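Local atomic coordinates of nucleocapsid (Crimean-congo hemorrhagic fever virus, PDB entry 4AKL), a protein that probably binds single- and double-stranded RNA, helps to package the viral genome and cuts double-stranded DNA without sequence specificity. Residues K15-F20 with N32-C37; I210-P215 with D274-N279. All blocks are in the same frame, centred on the assembly; numbering follows the deposited sequence.

Contacts 1 and 2 lie on opposite sides of the chain's centre, about 26 Å and 41 Å from it, with about 63 Å between their own centres, and they have no structural element in common. Contact 1 joins residues 15-20 of helix 10-24 to residues 32-37 of the loop that follows it, a local closure across 11 intervening residues. Contact 2 bridges 58 residues, setting a short 3-10 turn against helix 270-292. Both are apolar and partly buried, but differently made: contact 1 is built from four aromatic residues, two buried and none exposed, whereas contact 2, nearer the surface, depends on one methionine whose sulfur meets an exposed phenylalanine, with a buried alanine beside it.

Contact 1 of 2, residues K15-F20 with N32-C37; sequences KWFEEF and NSYSFC
Phe17 and Phe20 both carry CG anti to the backbone N (chi1 178° and -168°); Phe17 leaves helix 10-24 pointing toward the loop, whereas for Phe20 it is the end of the ring that swings over to it, and Tyr34 and Phe36 keep CG beside their own backbone N. Phe17 presents the far end of its ring: CZ lies 3.9 Å from Tyr34 CB, and that methylene sits at the ring edge, near its plane. The tyrosine thus meets Phe17 through its CB, while its hydroxyl makes a weak hydrogen bond to Lys21. One turn on, CE1 of Phe20 comes within 4.2 Å of CZ of Phe36, the two side chains crossing at about a right angle. Ile77 touches both of these rings, and Tyr78 packs edge-to-face with Phe17, so helix 77-83 packs against both pairs. Between the two loop aromatics, Ser35 OG accepts from Cys37 N at 3.1 Å, an ST turn that shapes the backbone around Phe36. Helix and loop thus meet through two carbon-to-carbon touches and no polar bond, so the path of the loop is set by hydrogen bonds such as this turn and those of Ser33 to Glu79 and Asn415.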
ATOM      1  N   LYS A  15      -7.377  24.735 -13.829  1.00 60.84           N
ATOM      2  CA  LYS A  15      -8.138  25.311 -14.947  1.00 63.01           C
ATOM      3  C   LYS A  15      -8.732  24.221 -15.826  1.00 61.13           C
ATOM      4  O   LYS A  15      -9.894  24.326 -16.238  1.00 61.75           O
ATOM      5  CB  LYS A  15      -7.274  26.269 -15.769  1.00 65.16           C
ATOM      6  CG  LYS A  15      -7.039  27.589 -15.079  1.00 68.70           C
ATOM      7  CD  LYS A  15      -6.495  28.621 -16.071  1.00 72.56           C
ATOM      8  CE  LYS A  15      -6.450  30.010 -15.473  1.00 75.55           C
ATOM      9  NZ  LYS A  15      -6.306  31.052 -16.511  1.00 79.36           N
ATOM     10  N   TRP A  16      -7.943  23.166 -16.094  1.00 58.95           N
ATOM     11  CA  TRP A  16      -8.442  22.057 -16.864  1.00 57.15           C
ATOM     12  C   TRP A  16      -9.686  21.492 -16.158  1.00 56.19           C
ATOM     13  O   TRP A  16     -10.695  21.208 -16.791  1.00 56.08           O
ATOM     14  CB  TRP A  16      -7.351  20.985 -17.025  1.00 55.35           C
ATOM     15  CG  TRP A  16      -7.740  19.882 -17.883  1.00 53.02           C
ATOM     16  CD1 TRP A  16      -7.432  19.729 -19.187  1.00 52.99           C
ATOM     17  CD2 TRP A  16      -8.513  18.738 -17.503  1.00 51.78           C
ATOM     18  NE1 TRP A  16      -7.973  18.548 -19.664  1.00 52.22           N
ATOM     19  CE2 TRP A  16      -8.650  17.930 -18.647  1.00 50.80           C
ATOM     20  CE3 TRP A  16      -9.114  18.319 -16.302  1.00 50.44           C
ATOM     21  CZ2 TRP A  16      -9.351  16.736 -18.629  1.00 49.33           C
ATOM     22  CZ3 TRP A  16      -9.813  17.159 -16.288  1.00 48.74           C
ATOM     23  CH2 TRP A  16      -9.928  16.364 -17.443  1.00 48.17           C
ATOM     24  N   PHE A  17      -9.598  21.345 -14.844  1.00 55.36           N
ATOM     25  CA  PHE A  17     -10.703  20.804 -14.063  1.00 54.85           C
ATOM     26  C   PHE A  17     -11.969  21.699 -14.012  1.00 57.53           C
ATOM     27  O   PHE A  17     -13.082  21.168 -14.029  1.00 56.82           O
ATOM     28  CB  PHE A  17     -10.251  20.529 -12.639  1.00 53.56           C
ATOM     29  CG  PHE A  17     -11.335  20.027 -11.753  1.00 52.66           C
ATOM     30  CD1 PHE A  17     -11.833  18.766 -11.924  1.00 50.79           C
ATOM     31  CD2 PHE A  17     -11.867  20.832 -10.734  1.00 55.10           C
ATOM     32  CE1 PHE A  17     -12.842  18.287 -11.102  1.00 51.17           C
ATOM     33  CE2 PHE A  17     -12.871  20.375  -9.909  1.00 54.19           C
ATOM     34  CZ  PHE A  17     -13.358  19.086 -10.095  1.00 53.27           C
ATOM     35  N   GLU A  18     -11.809  23.023 -13.933  1.00 60.70           N
ATOM     36  CA  GLU A  18     -12.999  23.900 -13.789  1.00 63.79           C
ATOM     37  C   GLU A  18     -13.885  23.793 -15.015  1.00 64.76           C
ATOM     38  O   GLU A  18     -15.111  23.625 -14.887  1.00 65.52           O
ATOM     39  CB  GLU A  18     -12.623  25.358 -13.515  1.00 66.65           C
ATOM     40  CG  GLU A  18     -12.229  25.638 -12.080  1.00 68.07           C
ATOM     41  CD  GLU A  18     -13.360  25.371 -11.072  1.00 69.51           C
ATOM     42  OE1 GLU A  18     -14.466  25.973 -11.193  1.00 73.07           O
ATOM     43  OE2 GLU A  18     -13.141  24.563 -10.152  1.00 69.07           O
ATOM     44  N   GLU A  19     -13.253  23.907 -16.185  1.00 65.43           N
ATOM     45  CA  GLU A  19     -13.865  23.635 -17.490  1.00 66.13           C
ATOM     46  C   GLU A  19     -14.663  22.335 -17.447  1.00 63.86           C
ATOM     47  O   GLU A  19     -15.867  22.300 -17.704  1.00 64.54           O
ATOM     48  CB  GLU A  19     -12.743  23.475 -18.556  1.00 66.19           C
ATOM     49  CG  GLU A  19     -13.212  22.978 -19.947  1.00 67.30           C
ATOM     50  CD  GLU A  19     -12.521  21.669 -20.452  1.00 66.61           C
ATOM     51  OE1 GLU A  19     -11.962  20.830 -19.628  1.00 64.62           O
ATOM     52  OE2 GLU A  19     -12.560  21.486 -21.714  1.00 68.36           O
ATOM     53  N   PHE A  20     -13.958  21.271 -17.103  1.00 61.23           N
ATOM     54  CA  PHE A  20     -14.496  19.934 -17.136  1.00 59.17           C
ATOM     55  C   PHE A  20     -15.680  19.774 -16.186  1.00 59.70           C
ATOM     56  O   PHE A  20     -16.669  19.150 -16.549  1.00 59.52           O
ATOM     57  CB  PHE A  20     -13.389  18.929 -16.768  1.00 56.50           C
ATOM     58  CG  PHE A  20     -13.755  17.517 -17.033  1.00 53.58           C
ATOM     59  CD1 PHE A  20     -14.505  16.806 -16.129  1.00 52.06           C
ATOM     60  CD2 PHE A  20     -13.372  16.892 -18.207  1.00 52.62           C
ATOM     61  CE1 PHE A  20     -14.862  15.470 -16.385  1.00 50.89           C
ATOM     62  CE2 PHE A  20     -13.734  15.540 -18.459  1.00 50.91           C
ATOM     63  CZ  PHE A  20     -14.465  14.846 -17.554  1.00 48.80           C
ATOM     64  N   ASN A  32     -16.311  12.487  -1.964  1.00 43.47           N
ATOM     65  CA  ASN A  32     -15.351  13.443  -1.371  1.00 44.48           C
ATOM     66  C   ASN A  32     -14.827  14.377  -2.409  1.00 44.65           C
ATOM     67  O   ASN A  32     -14.781  15.582  -2.214  1.00 45.12           O
ATOM     68  CB  ASN A  32     -14.170  12.736  -0.703  1.00 43.87           C
ATOM     69  CG  ASN A  32     -14.595  11.861   0.474  1.00 44.15           C
ATOM     70  OD1 ASN A  32     -15.522  12.207   1.211  1.00 46.36           O
ATOM     71  ND2 ASN A  32     -13.915  10.736   0.650  1.00 42.69           N
ATOM     72  N   SER A  33     -14.444  13.810  -3.537  1.00 42.92           N
ATOM     73  CA  SER A  33     -13.976  14.606  -4.636  1.00 43.53           C
ATOM     74  C   SER A  33     -15.114  14.626  -5.666  1.00 43.79           C
ATOM     75  O   SER A  33     -15.852  13.680  -5.778  1.00 42.84           O
ATOM     76  CB  SER A  33     -12.652  14.005  -5.129  1.00 41.94           C
ATOM     77  OG  SER A  33     -11.999  14.817  -6.042  1.00 42.20           O
ATOM     78  N   TYR A  34     -15.287  15.745  -6.378  1.00 45.90           N
ATOM     79  CA  TYR A  34     -16.319  15.854  -7.429  1.00 46.47           C
ATOM     80  C   TYR A  34     -16.254  14.659  -8.423  1.00 45.07           C
ATOM     81  O   TYR A  34     -15.164  14.203  -8.833  1.00 43.12           O
ATOM     82  CB  TYR A  34     -16.182  17.150  -8.184  1.00 48.37           C
ATOM     83  CG  TYR A  34     -16.867  18.351  -7.526  1.00 51.04           C
ATOM     84  CD1 TYR A  34     -18.223  18.541  -7.649  1.00 53.15           C
ATOM     85  CD2 TYR A  34     -16.139  19.283  -6.795  1.00 52.75           C
ATOM     86  CE1 TYR A  34     -18.869  19.664  -7.049  1.00 55.94           C
ATOM     87  CE2 TYR A  34     -16.743  20.387  -6.199  1.00 55.34           C
ATOM     88  CZ  TYR A  34     -18.104  20.572  -6.323  1.00 57.50           C
ATOM     89  OH  TYR A  34     -18.691  21.675  -5.726  1.00 61.29           O
ATOM     90  N   SER A  35     -17.432  14.173  -8.790  1.00 45.63           N
ATOM     91  CA  SER A  35     -17.566  12.985  -9.581  1.00 44.54           C
ATOM     92  C   SER A  35     -18.875  12.994 -10.335  1.00 46.32           C
ATOM     93  O   SER A  35     -19.643  13.981 -10.290  1.00 48.65           O
ATOM     94  CB  SER A  35     -17.535  11.765  -8.646  1.00 43.12           C
ATOM     95  OG  SER A  35     -18.757  11.640  -7.986  1.00 44.28           O
ATOM     96  N   PHE A  36     -19.143  11.899 -11.036  1.00 45.98           N
ATOM     97  CA  PHE A  36     -20.413  11.733 -11.778  1.00 47.51           C
ATOM     98  C   PHE A  36     -21.531  11.103 -10.925  1.00 48.36           C
ATOM     99  O   PHE A  36     -22.619  10.794 -11.446  1.00 49.33           O
ATOM    100  CB  PHE A  36     -20.166  10.905 -13.064  1.00 46.64           C
ATOM    101  CG  PHE A  36     -19.531  11.693 -14.167  1.00 46.42           C
ATOM    102  CD1 PHE A  36     -20.307  12.522 -14.966  1.00 47.87           C
ATOM    103  CD2 PHE A  36     -18.160  11.609 -14.399  1.00 45.58           C
ATOM    104  CE1 PHE A  36     -19.736  13.252 -15.976  1.00 48.91           C
ATOM    105  CE2 PHE A  36     -17.553  12.341 -15.412  1.00 45.78           C
ATOM    106  CZ  PHE A  36     -18.331  13.176 -16.206  1.00 47.42           C
ATOM    107  N   CYS A  37     -21.285  10.944  -9.624  1.00 48.69           N
ATOM    108  CA  CYS A  37     -22.204  10.199  -8.752  1.00 49.69           C
ATOM    109  C   CYS A  37     -23.419  11.011  -8.282  1.00 52.24           C
ATOM    110  O   CYS A  37     -23.325  11.820  -7.363  1.00 53.22           O
ATOM    111  CB  CYS A  37     -21.448   9.618  -7.529  1.00 48.33           C
ATOM    112  SG  CYS A  37     -22.371   8.421  -6.576  1.00 48.81           S
TER

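Contact 2 of 2, residues I210-P215 with D274-N279; sequences IMAFNP and DNMVTN
Met276 reaches across from helix 270-292 to Ala212 and Phe213, and the helix around it can be followed from Asp274. The carboxylate of Asp274 forms a salt bridge with Lys270 one turn earlier, and its backbone O receives two donors from the following turn: Thr278 N at 2.9 Å and Thr278 OG1 at 3.0 Å. The hydroxyl comes from above the carbonyl plane, 42° out of it. Met276, two residues on, carries the contact. Its CG is anti to the backbone N (chi1 -179°) and the chain stays extended through chi2, so the sulfur is held well out from the helix; a bend at chi3 (-73°) then brings the methyl round to Ala212 O. SD sits 3.6 Å from both CD1 and CE1 of Phe213, against one side of the ring edge and 4.8 Å from the ring centroid. CE lies 4.0 Å from Ala212 O, still beside Phe213 CD1, while Ala212 CB is 4.4 Å from SD. Behind these partners, Phe213 packs on Leu257 and Leu261 of helix 245-263, and Ala212 rests on Phe204 of helix 195-204. Next in sequence, Val277 also touches Leu261. The 3-10 turn, which has a bond from Phe213 N to Ile210 O at 3.0 Å, is thus packed among three helices, and its link to helix 270-292 includes a Met-aromatic contact of the edge-on kind, sulfur near the plane of the phenylalanine ring, with Ala212 packed beside it.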
ATOM      1  N   ILE A 210      31.686   4.139  28.252  1.00 47.17           N
ATOM      2  CA  ILE A 210      32.459   3.436  29.320  1.00 45.56           C
ATOM      3  C   ILE A 210      31.572   2.378  30.021  1.00 44.47           C
ATOM      4  O   ILE A 210      32.092   1.398  30.552  1.00 42.63           O
ATOM      5  CB  ILE A 210      33.051   4.407  30.356  1.00 46.59           C
ATOM      6  CG1 ILE A 210      34.056   5.368  29.723  1.00 48.67           C
ATOM      7  CG2 ILE A 210      33.783   3.659  31.492  1.00 44.93           C
ATOM      8  CD1 ILE A 210      34.327   6.584  30.660  1.00 52.04           C
ATOM      9  N   MET A 211      30.230   2.578  30.004  1.00 45.17           N
ATOM     10  CA  MET A 211      29.285   1.579  30.554  1.00 44.31           C
ATOM     11  C   MET A 211      29.470   0.199  29.944  1.00 43.01           C
ATOM     12  O   MET A 211      29.222  -0.795  30.591  1.00 42.70           O
ATOM     13  CB  MET A 211      27.829   1.999  30.349  1.00 46.30           C
ATOM     14  CG  MET A 211      27.435   3.242  31.073  1.00 47.91           C
ATOM     15  SD  MET A 211      25.779   3.760  30.590  1.00 49.45           S
ATOM     16  CE  MET A 211      24.795   2.530  31.449  1.00 48.47           C
ATOM     17  N   ALA A 212      29.913   0.125  28.702  1.00 43.31           N
ATOM     18  CA  ALA A 212      30.145  -1.173  28.064  1.00 42.92           C
ATOM     19  C   ALA A 212      31.195  -2.061  28.799  1.00 41.60           C
ATOM     20  O   ALA A 212      31.197  -3.278  28.633  1.00 41.50           O
ATOM     21  CB  ALA A 212      30.547  -0.966  26.687  1.00 43.85           C
ATOM     22  N   PHE A 213      32.051  -1.462  29.631  1.00 41.14           N
ATOM     23  CA  PHE A 213      33.057  -2.265  30.379  1.00 40.41           C
ATOM     24  C   PHE A 213      32.516  -3.073  31.542  1.00 40.48           C
ATOM     25  O   PHE A 213      33.200  -4.042  31.930  1.00 41.08           O
ATOM     26  CB  PHE A 213      34.215  -1.417  30.873  1.00 39.96           C
ATOM     27  CG  PHE A 213      34.932  -0.674  29.809  1.00 40.54           C
ATOM     28  CD1 PHE A 213      34.886  -1.069  28.447  1.00 40.27           C
ATOM     29  CD2 PHE A 213      35.687   0.433  30.151  1.00 41.66           C
ATOM     30  CE1 PHE A 213      35.543  -0.364  27.512  1.00 41.39           C
ATOM     31  CE2 PHE A 213      36.388   1.148  29.190  1.00 42.01           C
ATOM     32  CZ  PHE A 213      36.309   0.748  27.858  1.00 42.46           C
ATOM     33  N   ASN A 214      31.358  -2.698  32.104  1.00 40.76           N
ATOM     34  CA  ASN A 214      30.659  -3.523  33.129  1.00 41.02           C
ATOM     35  C   ASN A 214      29.090  -3.432  33.180  1.00 42.13           C
ATOM     36  O   ASN A 214      28.524  -2.848  34.106  1.00 42.08           O
ATOM     37  CB  ASN A 214      31.274  -3.353  34.552  1.00 40.38           C
ATOM     38  CG  ASN A 214      31.048  -1.968  35.168  1.00 40.12           C
ATOM     39  OD1 ASN A 214      31.114  -0.952  34.484  1.00 39.15           O
ATOM     40  ND2 ASN A 214      30.790  -1.935  36.490  1.00 36.90           N
ATOM     41  N   PRO A 215      28.403  -4.057  32.182  1.00 43.41           N
ATOM     42  CA  PRO A 215      26.972  -4.137  32.177  1.00 45.15           C
ATOM     43  C   PRO A 215      26.452  -4.974  33.359  1.00 46.38           C
ATOM     44  O   PRO A 215      27.154  -5.866  33.800  1.00 45.52           O
ATOM     45  CB  PRO A 215      26.656  -4.877  30.866  1.00 46.37           C
ATOM     46  CG  PRO A 215      27.824  -4.930  30.122  1.00 45.05           C
ATOM     47  CD  PRO A 215      28.974  -4.724  31.004  1.00 43.41           C
ATOM     48  N   ASP A 274      39.789  -3.895  20.377  1.00 46.30           N
ATOM     49  CA  ASP A 274      39.262  -4.129  19.014  1.00 48.76           C
ATOM     50  C   ASP A 274      38.079  -5.110  19.019  1.00 49.10           C
ATOM     51  O   ASP A 274      37.094  -4.874  18.341  1.00 49.68           O
ATOM     52  CB  ASP A 274      40.334  -4.634  18.047  1.00 50.77           C
ATOM     53  CG  ASP A 274      41.393  -3.602  17.742  1.00 51.73           C
ATOM     54  OD1 ASP A 274      41.165  -2.411  18.002  1.00 51.59           O
ATOM     55  OD2 ASP A 274      42.480  -3.998  17.238  1.00 54.33           O
ATOM     56  N   ASN A 275      38.188  -6.199  19.783  1.00 49.02           N
ATOM     57  CA  ASN A 275      37.095  -7.204  19.872  1.00 50.38           C
ATOM     58  C   ASN A 275      35.801  -6.612  20.448  1.00 49.42           C
ATOM     59  O   ASN A 275      34.707  -6.881  19.940  1.00 50.22           O
ATOM     60  CB  ASN A 275      37.525  -8.471  20.654  1.00 50.50           C
ATOM     61  CG  ASN A 275      38.628  -9.298  19.905  1.00 53.53           C
ATOM     62  OD1 ASN A 275      38.805  -9.164  18.706  1.00 57.12           O
ATOM     63  ND2 ASN A 275      39.355 -10.137  20.636  1.00 52.89           N
ATOM     64  N   MET A 276      35.930  -5.794  21.478  1.00 47.63           N
ATOM     65  CA  MET A 276      34.759  -5.148  22.060  1.00 47.31           C
ATOM     66  C   MET A 276      34.080  -4.235  21.040  1.00 48.39           C
ATOM     67  O   MET A 276      32.851  -4.269  20.926  1.00 49.19           O
ATOM     68  CB  MET A 276      35.114  -4.366  23.310  1.00 45.69           C
ATOM     69  CG  MET A 276      33.890  -3.713  23.935  1.00 47.18           C
ATOM     70  SD  MET A 276      34.208  -3.135  25.587  1.00 49.45           S
ATOM     71  CE  MET A 276      34.279  -4.651  26.538  1.00 44.96           C
ATOM     72  N   VAL A 277      34.866  -3.432  20.307  1.00 48.61           N
ATOM     73  CA  VAL A 277      34.293  -2.548  19.306  1.00 50.15           C
ATOM     74  C   VAL A 277      33.601  -3.391  18.227  1.00 52.80           C
ATOM     75  O   VAL A 277      32.416  -3.151  17.898  1.00 53.82           O
ATOM     76  CB  VAL A 277      35.354  -1.625  18.619  1.00 51.35           C
ATOM     77  CG1 VAL A 277      34.814  -1.066  17.257  1.00 52.73           C
ATOM     78  CG2 VAL A 277      35.808  -0.499  19.548  1.00 48.62           C
ATOM     79  N   THR A 278      34.345  -4.370  17.688  1.00 53.40           N
ATOM     80  CA  THR A 278      33.807  -5.295  16.703  1.00 56.10           C
ATOM     81  C   THR A 278      32.506  -5.901  17.198  1.00 56.32           C
ATOM     82  O   THR A 278      31.520  -5.907  16.466  1.00 58.37           O
ATOM     83  CB  THR A 278      34.823  -6.428  16.361  1.00 56.94           C
ATOM     84  OG1 THR A 278      35.981  -5.850  15.774  1.00 56.37           O
ATOM     85  CG2 THR A 278      34.220  -7.454  15.356  1.00 60.75           C
ATOM     86  N   ASN A 279      32.508  -6.389  18.444  1.00 54.23           N
ATOM     87  CA  ASN A 279      31.353  -7.102  18.996  1.00 55.10           C
ATOM     88  C   ASN A 279      30.126  -6.249  19.251  1.00 55.10           C
ATOM     89  O   ASN A 279      28.993  -6.713  19.043  1.00 57.19           O
ATOM     90  CB  ASN A 279      31.734  -7.850  20.273  1.00 53.70           C
ATOM     91  CG  ASN A 279      32.509  -9.109  19.994  1.00 55.53           C
ATOM     92  OD1 ASN A 279      32.456  -9.667  18.890  1.00 58.53           O
ATOM     93  ND2 ASN A 279      33.226  -9.578  20.998  1.00 54.28           N
TER